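Long-range contacts in globin II, extracellular (Lumbricus terrestris, PDB 1X9F), which probably carries oxygen in earthworm blood as a haem-bearing globin subunit of the giant extracellular haemoglobin, erythrocruorin, seen here with carbon monoxide at the haem: residues 27-38 and 56-66; 85-96 and 136-144. One frame throughout, in Å; residues are numbered along the deposited sequence.

Contact 1: 27-38 and 56-66; sequences EAFSQAIWRATF and TSHPAFIAHAD. Unlike the reference sequence in segment 56-66: Asp-66 (reference Glu). With CMO (carbon monoxide), chain P; HEM (protoporphyrin IX containing Fe), chain O.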
loop_
_atom_site.group_PDB
_atom_site.type_symbol
_atom_site.label_atom_id
_atom_site.label_comp_id
_atom_site.label_asym_id
_atom_site.label_seq_id
_atom_site.Cartn_x
_atom_site.Cartn_y
_atom_site.Cartn_z
ATOM N N GLU B 27 37.102 6.931 1.486
ATOM C CA GLU B 27 38.240 7.716 1.965
ATOM C C GLU B 27 38.954 6.991 3.091
ATOM O O GLU B 27 40.173 6.833 3.055
ATOM C CB GLU B 27 37.809 9.095 2.476
ATOM C CG GLU B 27 37.340 10.053 1.396
ATOM C CD GLU B 27 37.014 11.411 1.976
ATOM O OE1 GLU B 27 35.963 11.550 2.640
ATOM O OE2 GLU B 27 37.811 12.344 1.773
ATOM N N ALA B 28 38.182 6.550 4.085
ATOM C CA ALA B 28 38.720 5.856 5.254
ATOM C C ALA B 28 39.480 4.607 4.818
ATOM O O ALA B 28 40.579 4.321 5.309
ATOM C CB ALA B 28 37.590 5.495 6.220
ATOM N N PHE B 29 38.877 3.890 3.877
ATOM C CA PHE B 29 39.451 2.702 3.278
ATOM C C PHE B 29 40.781 3.002 2.579
ATOM O O PHE B 29 41.770 2.294 2.784
ATOM C CB PHE B 29 38.438 2.128 2.298
ATOM C CG PHE B 29 38.872 0.871 1.629
ATOM C CD1 PHE B 29 38.987 -0.314 2.346
ATOM C CD2 PHE B 29 39.120 0.854 0.264
ATOM C CE1 PHE B 29 39.371 -1.496 1.714
ATOM C CE2 PHE B 29 39.505 -0.326 -0.379
ATOM C CZ PHE B 29 39.629 -1.501 0.350
ATOM N N SER B 30 40.792 4.055 1.762
ATOM C CA SER B 30 42.001 4.520 1.100
ATOM C C SER B 30 43.110 4.815 2.089
ATOM O O SER B 30 44.269 4.492 1.834
ATOM C CB SER B 30 41.711 5.799 0.318
ATOM O OG SER B 30 40.894 5.529 -0.809
ATOM N N GLN B 31 42.755 5.445 3.208
ATOM C CA GLN B 31 43.741 5.848 4.215
ATOM C C GLN B 31 44.267 4.663 5.011
ATOM O O GLN B 31 45.468 4.577 5.283
ATOM C CB GLN B 31 43.154 6.875 5.181
ATOM C CG GLN B 31 42.629 8.119 4.514
ATOM C CD GLN B 31 42.059 9.095 5.514
ATOM O OE1 GLN B 31 42.796 9.885 6.103
ATOM N NE2 GLN B 31 40.745 9.049 5.709
ATOM N N ALA B 32 43.356 3.768 5.392
ATOM C CA ALA B 32 43.708 2.541 6.089
ATOM C C ALA B 32 44.800 1.781 5.336
ATOM O O ALA B 32 45.765 1.312 5.951
ATOM C CB ALA B 32 42.479 1.676 6.277
ATOM N N ILE B 33 44.677 1.688 4.010
ATOM C CA ILE B 33 45.671 0.974 3.202
ATOM C C ILE B 33 47.048 1.657 3.217
ATOM O O ILE B 33 48.063 0.986 3.452
ATOM C CB ILE B 33 45.163 0.719 1.751
ATOM C CG1 ILE B 33 44.000 -0.285 1.760
ATOM C CG2 ILE B 33 46.300 0.181 0.873
ATOM C CD1 ILE B 33 43.148 -0.260 0.488
ATOM N N TRP B 34 47.081 2.973 2.992
ATOM C CA TRP B 34 48.343 3.728 3.021
ATOM C C TRP B 34 49.026 3.772 4.388
ATOM O O TRP B 34 50.258 3.678 4.465
ATOM C CB TRP B 34 48.210 5.117 2.358
ATOM C CG TRP B 34 48.300 4.939 0.895
ATOM C CD1 TRP B 34 47.291 5.041 -0.018
ATOM C CD2 TRP B 34 49.449 4.500 0.175
ATOM N NE1 TRP B 34 47.757 4.729 -1.273
ATOM C CE2 TRP B 34 49.082 4.390 -1.178
ATOM C CE3 TRP B 34 50.771 4.198 0.540
ATOM C CZ2 TRP B 34 49.977 3.990 -2.157
ATOM C CZ3 TRP B 34 51.660 3.805 -0.438
ATOM C CH2 TRP B 34 51.263 3.707 -1.769
ATOM N N ARG B 35 48.241 3.872 5.455
ATOM C CA ARG B 35 48.795 3.793 6.807
ATOM C C ARG B 35 49.387 2.429 7.109
ATOM O O ARG B 35 50.445 2.334 7.735
ATOM C CB ARG B 35 47.736 4.121 7.846
ATOM C CG ARG B 35 47.455 5.590 7.893
ATOM C CD ARG B 35 46.209 5.929 8.633
ATOM N NE ARG B 35 46.037 7.372 8.641
ATOM C CZ ARG B 35 44.871 7.989 8.765
ATOM N NH1 ARG B 35 43.746 7.293 8.891
ATOM N NH2 ARG B 35 44.826 9.314 8.758
ATOM N N ALA B 36 48.693 1.376 6.685
ATOM C CA ALA B 36 49.198 0.025 6.855
ATOM C C ALA B 36 50.489 -0.154 6.056
ATOM O O ALA B 36 51.421 -0.803 6.531
ATOM C CB ALA B 36 48.151 -0.997 6.449
ATOM N N THR B 37 50.547 0.430 4.858
ATOM C CA THR B 37 51.764 0.397 4.044
ATOM C C THR B 37 52.914 1.078 4.784
ATOM O O THR B 37 53.981 0.486 4.958
ATOM C CB THR B 37 51.536 1.080 2.670
ATOM O OG1 THR B 37 50.487 0.405 1.962
ATOM C CG2 THR B 37 52.749 0.894 1.756
ATOM N N PHE B 38 52.682 2.320 5.216
ATOM C CA PHE B 38 53.700 3.098 5.920
ATOM C C PHE B 38 54.134 2.436 7.225
ATOM O O PHE B 38 55.310 2.480 7.566
ATOM C CB PHE B 38 53.250 4.542 6.196
ATOM C CG PHE B 38 53.024 5.373 4.957
ATOM C CD1 PHE B 38 52.111 6.420 4.977
ATOM C CD2 PHE B 38 53.714 5.109 3.774
ATOM C CE1 PHE B 38 51.893 7.194 3.847
ATOM C CE2 PHE B 38 53.497 5.876 2.640
ATOM C CZ PHE B 38 52.586 6.920 2.676
ATOM N N THR B 56 48.471 11.885 6.557
ATOM C CA THR B 56 47.514 11.069 5.797
ATOM C C THR B 56 46.081 11.602 5.861
ATOM O O THR B 56 45.182 11.071 5.207
ATOM C CB THR B 56 47.558 9.590 6.252
ATOM O OG1 THR B 56 47.629 9.523 7.683
ATOM C CG2 THR B 56 48.859 8.916 5.797
ATOM N N SER B 57 45.879 12.644 6.660
ATOM C CA SER B 57 44.586 13.305 6.770
ATOM C C SER B 57 44.517 14.490 5.829
ATOM O O SER B 57 43.440 15.046 5.602
ATOM C CB SER B 57 44.333 13.769 8.205
ATOM O OG SER B 57 44.408 12.678 9.106
ATOM N N HIS B 58 45.664 14.878 5.285
ATOM C CA HIS B 58 45.698 16.011 4.391
ATOM C C HIS B 58 44.832 15.722 3.155
ATOM O O HIS B 58 44.852 14.601 2.641
ATOM C CB HIS B 58 47.140 16.330 4.012
ATOM C CG HIS B 58 47.295 17.665 3.374
ATOM N ND1 HIS B 58 46.846 17.921 2.100
ATOM C CD2 HIS B 58 47.805 18.830 3.837
ATOM C CE1 HIS B 58 47.075 19.186 1.798
ATOM N NE2 HIS B 58 47.672 19.757 2.832
ATOM N N PRO B 59 44.058 16.707 2.694
ATOM C CA PRO B 59 43.181 16.522 1.535
ATOM C C PRO B 59 43.922 16.094 0.257
ATOM O O PRO B 59 43.417 15.251 -0.496
ATOM C CB PRO B 59 42.537 17.902 1.358
ATOM C CG PRO B 59 43.450 18.841 2.059
ATOM C CD PRO B 59 43.951 18.080 3.242
ATOM N N ALA B 60 45.107 16.658 0.028
ATOM C CA ALA B 60 45.940 16.271 -1.105
ATOM C C ALA B 60 46.358 14.811 -1.015
ATOM O O ALA B 60 46.516 14.141 -2.039
ATOM C CB ALA B 60 47.162 17.165 -1.200
ATOM N N PHE B 61 46.543 14.316 0.203
ATOM C CA PHE B 61 46.889 12.924 0.352
ATOM C C PHE B 61 45.695 12.011 0.114
ATOM O O PHE B 61 45.839 10.944 -0.492
ATOM C CB PHE B 61 47.507 12.614 1.707
ATOM C CG PHE B 61 48.052 11.241 1.766
ATOM C CD1 PHE B 61 49.291 10.962 1.191
ATOM C CD2 PHE B 61 47.297 10.199 2.288
ATOM C CE1 PHE B 61 49.801 9.675 1.185
ATOM C CE2 PHE B 61 47.796 8.904 2.286
ATOM C CZ PHE B 61 49.055 8.642 1.734
ATOM N N ILE B 62 44.527 12.416 0.609
ATOM C CA ILE B 62 43.308 11.648 0.389
ATOM C C ILE B 62 43.104 11.497 -1.107
ATOM O O ILE B 62 42.853 10.393 -1.595
ATOM C CB ILE B 62 42.062 12.352 0.993
ATOM C CG1 ILE B 62 42.242 12.673 2.481
ATOM C CG2 ILE B 62 40.802 11.510 0.762
ATOM C CD1 ILE B 62 42.346 11.473 3.362
ATOM N N ALA B 63 43.198 12.618 -1.822
ATOM C CA ALA B 63 42.961 12.655 -3.257
ATOM C C ALA B 63 43.871 11.660 -3.941
ATOM O O ALA B 63 43.426 10.862 -4.774
ATOM C CB ALA B 63 43.202 14.057 -3.801
ATOM N N HIS B 64 45.139 11.702 -3.552
ATOM C CA HIS B 64 46.125 10.774 -4.054
ATOM C C HIS B 64 45.764 9.309 -3.762
ATOM O O HIS B 64 45.898 8.448 -4.633
ATOM C CB HIS B 64 47.503 11.096 -3.484
ATOM C CG HIS B 64 48.459 9.968 -3.631
ATOM N ND1 HIS B 64 49.019 9.632 -4.845
ATOM C CD2 HIS B 64 48.871 9.030 -2.749
ATOM C CE1 HIS B 64 49.777 8.562 -4.690
ATOM N NE2 HIS B 64 49.698 8.169 -3.431
ATOM N N ALA B 65 45.319 9.038 -2.539
ATOM C CA ALA B 65 44.996 7.679 -2.131
ATOM C C ALA B 65 43.733 7.183 -2.833
ATOM O O ALA B 65 43.681 6.028 -3.258
ATOM C CB ALA B 65 44.850 7.596 -0.622
ATOM N N ASP B 66 42.722 8.050 -2.947
ATOM C CA ASP B 66 41.529 7.755 -3.752
ATOM C C ASP B 66 41.949 7.473 -5.204
ATOM O O ASP B 66 41.394 6.586 -5.860
ATOM C CB ASP B 66 40.499 8.904 -3.687
ATOM C CG ASP B 66 39.404 8.688 -2.621
ATOM O OD1 ASP B 66 38.248 9.147 -2.834
ATOM O OD2 ASP B 66 39.604 8.081 -1.545
HETATM C C CMO P . 50.385 4.855 -5.305
HETATM O O CMO P . 50.419 5.397 -4.169
HETATM C CHA HEM O . 50.905 7.602 -8.245
HETATM C CHB HEM O . 48.496 3.389 -8.795
HETATM C CHC HEM O . 51.692 1.147 -5.848
HETATM C CHD HEM O . 54.249 5.315 -5.495
HETATM C C1A HEM O . 49.870 6.621 -8.604
HETATM C C2A HEM O . 48.772 7.014 -9.366
HETATM C C3A HEM O . 48.004 5.784 -9.557
HETATM C C4A HEM O . 48.849 4.802 -8.847
HETATM C CMA HEM O . 46.702 5.580 -10.291
HETATM C CAA HEM O . 48.400 8.397 -9.837
HETATM C CBA HEM O . 48.895 8.722 -11.231
HETATM C CGA HEM O . 48.520 10.165 -11.472
HETATM O O1A HEM O . 47.335 10.445 -11.767
HETATM O O2A HEM O . 49.412 11.032 -11.356
HETATM C C1B HEM O . 49.189 2.382 -7.996
HETATM C C2B HEM O . 48.680 1.105 -7.907
HETATM C C3B HEM O . 49.590 0.510 -7.098
HETATM C C4B HEM O . 50.566 1.414 -6.739
HETATM C CMB HEM O . 47.445 0.517 -8.539
HETATM C CAB HEM O . 49.428 -0.769 -6.761
HETATM C CBB HEM O . 49.192 -2.043 -6.515
HETATM C C1C HEM O . 52.679 2.155 -5.443
HETATM C C2C HEM O . 53.669 1.823 -4.539
HETATM C C3C HEM O . 54.391 2.989 -4.441
HETATM C C4C HEM O . 53.780 3.929 -5.275
HETATM C CMC HEM O . 53.871 0.480 -3.878
HETATM C CAC HEM O . 55.594 3.166 -3.584
HETATM C CBC HEM O . 55.497 2.915 -2.269
HETATM C C1D HEM O . 53.538 6.358 -6.265
HETATM C C2D HEM O . 53.977 7.681 -6.275
HETATM C C3D HEM O . 53.058 8.366 -7.035
HETATM C C4D HEM O . 52.097 7.320 -7.435
HETATM C CMD HEM O . 55.206 8.241 -5.597
HETATM C CAD HEM O . 53.051 9.828 -7.405
HETATM C CBD HEM O . 52.632 10.694 -6.229
HETATM C CGD HEM O . 52.603 12.117 -6.725
HETATM O O1D HEM O . 51.795 12.437 -7.623
HETATM O O2D HEM O . 53.400 12.930 -6.219
HETATM N NA HEM O . 49.991 5.288 -8.308
HETATM N NB HEM O . 50.334 2.619 -7.309
HETATM N NC HEM O . 52.716 3.419 -5.945
HETATM N ND HEM O . 52.392 6.098 -6.947
HETATM FE FE HEM O . 51.401 4.343 -7.187
#
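Helix 27-38 and helix 59-66 cross at 90° with their axes 8.9 Å apart, and Ser-30 and Ala-65 bring their backbones closest, CA to CA 5.4 Å. This is the B/E helix crossing of the globin fold, on the distal side of the haem. Small residues suit the crossing: the methyl of Ala-65 touches both Ser-30 CB and Trp-34 CD1, 3.6 Å from the latter. In Phe-61, CG anti to the backbone N (chi1 -171°) places the CZ end of the ring at Trp-34 CB, and its edge meets the face of the Trp-34 five-membered ring in an offset edge-to-face pair, planes at 83°. Phe-61 CZ also touches Phe-38 CE1 at 3.8 Å, the two rings meeting obliquely. Trp-34 and His-64 line the carbon monoxide pocket; the hydrogen bond from His-64 NE2 to the ligand oxygen is weak, and doubtful because that oxygen's place is unsure. Farther from the haem, the long Arg-35 reaches from an exposed helix position to a hydroxyl that can accept twice: side-on, it makes two hydrogen bonds to Thr-56 OG1, 2.8 Å from Arg-35 NE and 3.0 Å from Arg-35 NH2.

Contact 2: 85-96 and 136-144; sequences LKEELDHLQVQH and HIEDGIKGH. With HEM (protoporphyrin IX containing Fe), chain O.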
loop_
_atom_site.group_PDB
_atom_site.type_symbol
_atom_site.label_atom_id
_atom_site.label_comp_id
_atom_site.label_asym_id
_atom_site.label_seq_id
_atom_site.Cartn_x
_atom_site.Cartn_y
_atom_site.Cartn_z
ATOM N N LEU B 85 43.261 -5.063 -19.215
ATOM C CA LEU B 85 44.069 -5.020 -17.999
ATOM C C LEU B 85 45.501 -4.628 -18.315
ATOM O O LEU B 85 46.076 -3.763 -17.654
ATOM C CB LEU B 85 44.046 -6.372 -17.281
ATOM C CG LEU B 85 44.952 -6.550 -16.059
ATOM C CD1 LEU B 85 44.574 -5.598 -14.935
ATOM C CD2 LEU B 85 44.943 -7.993 -15.576
ATOM N N LYS B 86 46.054 -5.274 -19.342
ATOM C CA LYS B 86 47.416 -5.035 -19.791
ATOM C C LYS B 86 47.596 -3.566 -20.144
ATOM O O LYS B 86 48.605 -2.955 -19.788
ATOM C CB LYS B 86 47.727 -5.920 -21.005
ATOM C CG LYS B 86 49.177 -5.881 -21.489
ATOM C CD LYS B 86 50.074 -6.841 -20.700
ATOM C CE LYS B 86 51.484 -6.929 -21.321
ATOM N NZ LYS B 86 52.173 -5.561 -21.322
ATOM N N GLU B 87 46.608 -3.004 -20.830
ATOM C CA GLU B 87 46.685 -1.624 -21.276
ATOM C C GLU B 87 46.658 -0.689 -20.067
ATOM O O GLU B 87 47.443 0.263 -20.001
ATOM C CB GLU B 87 45.554 -1.322 -22.260
ATOM C CG GLU B 87 46.009 -0.645 -23.557
ATOM C CD GLU B 87 47.199 -1.336 -24.212
ATOM O OE1 GLU B 87 47.081 -2.517 -24.619
ATOM O OE2 GLU B 87 48.262 -0.685 -24.324
ATOM N N GLU B 88 45.776 -0.973 -19.107
ATOM C CA GLU B 88 45.765 -0.223 -17.854
ATOM C C GLU B 88 47.081 -0.405 -17.104
ATOM O O GLU B 88 47.682 0.572 -16.651
ATOM C CB GLU B 88 44.581 -0.606 -16.961
ATOM C CG GLU B 88 44.625 0.027 -15.570
ATOM C CD GLU B 88 44.572 1.553 -15.578
ATOM O OE1 GLU B 88 44.238 2.161 -16.622
ATOM O OE2 GLU B 88 44.864 2.156 -14.524
ATOM N N LEU B 89 47.535 -1.649 -16.988
ATOM C CA LEU B 89 48.787 -1.920 -16.283
ATOM C C LEU B 89 49.995 -1.202 -16.883
ATOM O O LEU B 89 50.868 -0.748 -16.138
ATOM C CB LEU B 89 49.041 -3.421 -16.163
ATOM C CG LEU B 89 48.033 -4.146 -15.266
ATOM C CD1 LEU B 89 48.455 -5.591 -15.056
ATOM C CD2 LEU B 89 47.830 -3.440 -13.912
ATOM N N ASP B 90 50.031 -1.098 -18.217
ATOM C CA ASP B 90 51.085 -0.370 -18.941
ATOM C C ASP B 90 51.030 1.110 -18.631
ATOM O O ASP B 90 52.065 1.740 -18.428
ATOM C CB ASP B 90 50.951 -0.547 -20.461
ATOM C CG ASP B 90 51.383 -1.926 -20.945
ATOM O OD1 ASP B 90 52.023 -2.680 -20.176
ATOM O OD2 ASP B 90 51.126 -2.342 -22.099
ATOM N N HIS B 91 49.817 1.662 -18.617
ATOM C CA HIS B 91 49.604 3.067 -18.282
ATOM C C HIS B 91 50.171 3.369 -16.898
ATOM O O HIS B 91 50.897 4.354 -16.715
ATOM C CB HIS B 91 48.116 3.415 -18.335
ATOM C CG HIS B 91 47.829 4.877 -18.179
ATOM N ND1 HIS B 91 47.938 5.770 -19.223
ATOM C CD2 HIS B 91 47.415 5.597 -17.109
ATOM C CE1 HIS B 91 47.620 6.981 -18.799
ATOM N NE2 HIS B 91 47.298 6.903 -17.520
ATOM N N LEU B 92 49.855 2.501 -15.938
ATOM C CA LEU B 92 50.318 2.638 -14.559
ATOM C C LEU B 92 51.828 2.465 -14.455
ATOM O O LEU B 92 52.499 3.212 -13.734
ATOM C CB LEU B 92 49.614 1.624 -13.648
ATOM C CG LEU B 92 48.106 1.758 -13.423
ATOM C CD1 LEU B 92 47.563 0.546 -12.680
ATOM C CD2 LEU B 92 47.774 3.041 -12.672
ATOM N N GLN B 93 52.351 1.474 -15.176
ATOM C CA GLN B 93 53.783 1.210 -15.205
ATOM C C GLN B 93 54.554 2.416 -15.706
ATOM O O GLN B 93 55.619 2.731 -15.176
ATOM C CB GLN B 93 54.103 -0.000 -16.080
ATOM C CG GLN B 93 55.593 -0.203 -16.313
ATOM C CD GLN B 93 55.876 -1.119 -17.475
ATOM O OE1 GLN B 93 55.498 -0.833 -18.615
ATOM N NE2 GLN B 93 56.551 -2.226 -17.200
ATOM N N VAL B 94 54.026 3.085 -16.727
ATOM C CA VAL B 94 54.651 4.309 -17.224
ATOM C C VAL B 94 54.675 5.376 -16.124
ATOM O O VAL B 94 55.657 6.103 -15.982
ATOM C CB VAL B 94 53.972 4.829 -18.531
ATOM C CG1 VAL B 94 54.388 6.265 -18.853
ATOM C CG2 VAL B 94 54.288 3.908 -19.704
ATOM N N GLN B 95 53.609 5.452 -15.334
ATOM C CA GLN B 95 53.537 6.430 -14.253
ATOM C C GLN B 95 54.457 6.110 -13.077
ATOM O O GLN B 95 54.765 6.998 -12.283
ATOM C CB GLN B 95 52.100 6.601 -13.771
ATOM C CG GLN B 95 51.219 7.334 -14.757
ATOM C CD GLN B 95 49.746 7.253 -14.415
ATOM O OE1 GLN B 95 49.281 6.282 -13.796
ATOM N NE2 GLN B 95 48.995 8.266 -14.831
ATOM N N HIS B 96 54.905 4.857 -12.963
ATOM C CA HIS B 96 55.796 4.453 -11.859
ATOM C C HIS B 96 57.277 4.269 -12.227
ATOM O O HIS B 96 58.147 4.397 -11.358
ATOM C CB HIS B 96 55.277 3.192 -11.163
ATOM C CG HIS B 96 54.036 3.422 -10.367
ATOM N ND1 HIS B 96 52.788 3.469 -10.950
ATOM C CD2 HIS B 96 53.846 3.656 -9.048
ATOM C CE1 HIS B 96 51.881 3.707 -10.020
ATOM N NE2 HIS B 96 52.498 3.826 -8.859
ATOM N N HIS B 136 49.634 -10.352 -9.501
ATOM C CA HIS B 136 49.459 -10.252 -10.936
ATOM C C HIS B 136 49.359 -8.802 -11.380
ATOM O O HIS B 136 49.890 -8.430 -12.426
ATOM C CB HIS B 136 48.214 -11.005 -11.393
ATOM C CG HIS B 136 48.033 -10.983 -12.874
ATOM N ND1 HIS B 136 49.041 -11.347 -13.739
ATOM C CD2 HIS B 136 46.983 -10.622 -13.648
ATOM C CE1 HIS B 136 48.621 -11.215 -14.983
ATOM N NE2 HIS B 136 47.372 -10.785 -14.956
ATOM N N ILE B 137 48.672 -7.990 -10.584
ATOM C CA ILE B 137 48.464 -6.592 -10.935
ATOM C C ILE B 137 49.762 -5.803 -10.771
ATOM O O ILE B 137 50.126 -5.001 -11.637
ATOM C CB ILE B 137 47.286 -5.998 -10.117
ATOM C CG1 ILE B 137 45.953 -6.517 -10.675
ATOM C CG2 ILE B 137 47.315 -4.470 -10.138
ATOM C CD1 ILE B 137 44.785 -6.435 -9.703
ATOM N N GLU B 138 50.465 -6.060 -9.671
ATOM C CA GLU B 138 51.730 -5.392 -9.398
ATOM C C GLU B 138 52.847 -5.775 -10.378
ATOM O O GLU B 138 53.686 -4.934 -10.704
ATOM C CB GLU B 138 52.153 -5.603 -7.939
ATOM C CG GLU B 138 51.269 -4.867 -6.937
ATOM C CD GLU B 138 51.694 -5.065 -5.492
ATOM O OE1 GLU B 138 51.590 -4.093 -4.711
ATOM O OE2 GLU B 138 52.127 -6.184 -5.133
ATOM N N ASP B 139 52.854 -7.019 -10.860
ATOM C CA ASP B 139 53.826 -7.423 -11.884
ATOM C C ASP B 139 53.763 -6.512 -13.106
ATOM O O ASP B 139 54.788 -6.234 -13.727
ATOM C CB ASP B 139 53.616 -8.879 -12.326
ATOM C CG ASP B 139 54.137 -9.882 -11.310
ATOM O OD1 ASP B 139 54.992 -9.520 -10.470
ATOM O OD2 ASP B 139 53.750 -11.071 -11.284
ATOM N N GLY B 140 52.557 -6.062 -13.448
ATOM C CA GLY B 140 52.355 -5.176 -14.588
ATOM C C GLY B 140 52.728 -3.724 -14.331
ATOM O O GLY B 140 52.944 -2.969 -15.279
ATOM N N ILE B 141 52.794 -3.320 -13.064
ATOM C CA ILE B 141 53.142 -1.935 -12.731
ATOM C C ILE B 141 54.659 -1.805 -12.599
ATOM O O ILE B 141 55.262 -0.817 -13.031
ATOM C CB ILE B 141 52.412 -1.474 -11.438
ATOM C CG1 ILE B 141 50.889 -1.540 -11.629
ATOM C CG2 ILE B 141 52.841 -0.054 -11.041
ATOM C CD1 ILE B 141 50.101 -1.744 -10.333
ATOM N N LYS B 142 55.258 -2.825 -11.999
ATOM C CA LYS B 142 56.696 -2.917 -11.881
ATOM C C LYS B 142 57.304 -3.129 -13.261
ATOM O O LYS B 142 58.301 -2.498 -13.613
ATOM C CB LYS B 142 57.069 -4.084 -10.961
ATOM C CG LYS B 142 56.549 -3.895 -9.538
ATOM C CD LYS B 142 57.279 -4.793 -8.548
ATOM C CE LYS B 142 56.873 -6.261 -8.691
ATOM N NZ LYS B 142 57.372 -7.054 -7.527
ATOM N N GLY B 143 56.673 -4.007 -14.046
ATOM C CA GLY B 143 57.253 -4.494 -15.300
ATOM C C GLY B 143 58.222 -5.643 -15.071
ATOM O O GLY B 143 58.717 -6.253 -16.026
ATOM N N HIS B 144 58.494 -5.925 -13.794
ATOM C CA HIS B 144 59.416 -6.983 -13.387
ATOM C C HIS B 144 58.659 -8.299 -13.236
ATOM O O HIS B 144 57.419 -8.316 -13.101
ATOM C CB HIS B 144 60.099 -6.654 -12.045
ATOM C CG HIS B 144 61.063 -5.504 -12.093
ATOM N ND1 HIS B 144 62.072 -5.401 -13.029
ATOM C CD2 HIS B 144 61.195 -4.426 -11.283
ATOM C CE1 HIS B 144 62.767 -4.298 -12.808
ATOM N NE2 HIS B 144 62.256 -3.689 -11.753
HETATM C CHA HEM O . 50.905 7.602 -8.245
HETATM C CHB HEM O . 48.496 3.389 -8.795
HETATM C CHC HEM O . 51.692 1.147 -5.848
HETATM C CHD HEM O . 54.249 5.315 -5.495
HETATM C C1A HEM O . 49.870 6.621 -8.604
HETATM C C2A HEM O . 48.772 7.014 -9.366
HETATM C C3A HEM O . 48.004 5.784 -9.557
HETATM C C4A HEM O . 48.849 4.802 -8.847
HETATM C CMA HEM O . 46.702 5.580 -10.291
HETATM C CAA HEM O . 48.400 8.397 -9.837
HETATM C CBA HEM O . 48.895 8.722 -11.231
HETATM C CGA HEM O . 48.520 10.165 -11.472
HETATM O O1A HEM O . 47.335 10.445 -11.767
HETATM O O2A HEM O . 49.412 11.032 -11.356
HETATM C C1B HEM O . 49.189 2.382 -7.996
HETATM C C2B HEM O . 48.680 1.105 -7.907
HETATM C C3B HEM O . 49.590 0.510 -7.098
HETATM C C4B HEM O . 50.566 1.414 -6.739
HETATM C CMB HEM O . 47.445 0.517 -8.539
HETATM C CAB HEM O . 49.428 -0.769 -6.761
HETATM C CBB HEM O . 49.192 -2.043 -6.515
HETATM C C1C HEM O . 52.679 2.155 -5.443
HETATM C C2C HEM O . 53.669 1.823 -4.539
HETATM C C3C HEM O . 54.391 2.989 -4.441
HETATM C C4C HEM O . 53.780 3.929 -5.275
HETATM C CMC HEM O . 53.871 0.480 -3.878
HETATM C CAC HEM O . 55.594 3.166 -3.584
HETATM C CBC HEM O . 55.497 2.915 -2.269
HETATM C C1D HEM O . 53.538 6.358 -6.265
HETATM C C2D HEM O . 53.977 7.681 -6.275
HETATM C C3D HEM O . 53.058 8.366 -7.035
HETATM C C4D HEM O . 52.097 7.320 -7.435
HETATM C CMD HEM O . 55.206 8.241 -5.597
HETATM C CAD HEM O . 53.051 9.828 -7.405
HETATM C CBD HEM O . 52.632 10.694 -6.229
HETATM C CGD HEM O . 52.603 12.117 -6.725
HETATM O O1D HEM O . 51.795 12.437 -7.623
HETATM O O2D HEM O . 53.400 12.930 -6.219
HETATM N NA HEM O . 49.991 5.288 -8.308
HETATM N NB HEM O . 50.334 2.619 -7.309
HETATM N NC HEM O . 52.716 3.419 -5.945
HETATM N ND HEM O . 52.392 6.098 -6.947
HETATM FE FE HEM O . 51.401 4.343 -7.187
#
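Leu-89 fits as a knob into a hole formed by His-136, Ile-137, Gly-140 and Ile-141, where helix 85-96 and helix 136-142 cross at -50° with axes 7.7 Å apart. Its CG lies beside the backbone N and anti to the carbonyl carbon (chi1 -67°), and the two methyls spread over the opposing helix: CD1 comes near Gly-140 CA, while CD2 meets Ile-137 CG2 at 3.9 Å. Gly-140, having no side chain, lets Leu-89 CD1 lie against its CA. One turn on, Gln-93, extended with CG anti to its backbone N, lays CB and CG along the carbonyl oxygens of Gly-140 and Ile-141, and its CA is 3.3 Å from Ile-141 O in a CA-H...O contact. At the other end, Leu-85 CD2 touches the His-136 ring at an oblique angle.

This is the F/H helix pair of the globin fold, which carries the proximal side of the haem. His-96 NE2 binds the haem iron at 2.1 Å. The far nitrogen of the ring, His-96 ND1, donates to Leu-92 O at 2.8 Å in a nearly straight bond (172°); the oxygen lies in the ring plane, although the donor stands above the carbonyl plane. Iron and carbonyl together thus limit the ring's rotation. Ile-141 suits the place beside it because its two branches do different work. CG2 covers one face of the His-96 ring in a CH-pi contact, 3.9 Å from the centroid, while the CG1-CD1 branch packs on Leu-92 CB and runs on to the haem, Ile-141 CD1 lying 3.8 Å from the haem CAB atom.

In the fold
Contacts 1 and 2 lie on opposite sides of the chain's centre, their own centres 21 Å apart, and both touch the same haem: contact 1 on the distal side, where carbon monoxide sits, contact 2 on the proximal side, where the iron is held. They follow one another along the chain and share no helix, but helix 59-77 of contact 1 directly precedes helix 82-96 of contact 2. Contact 1 is the more buried, combining an aromatic cluster by the ligand with an arginine-threonine grip on its solvent side, where Arg-35 is exposed. Contact 2 is only partly buried and relies on branched aliphatic side chains meeting glycine and backbone, with the iron-binding histidine at one end. Residues in both also pack against the chain of Globin III.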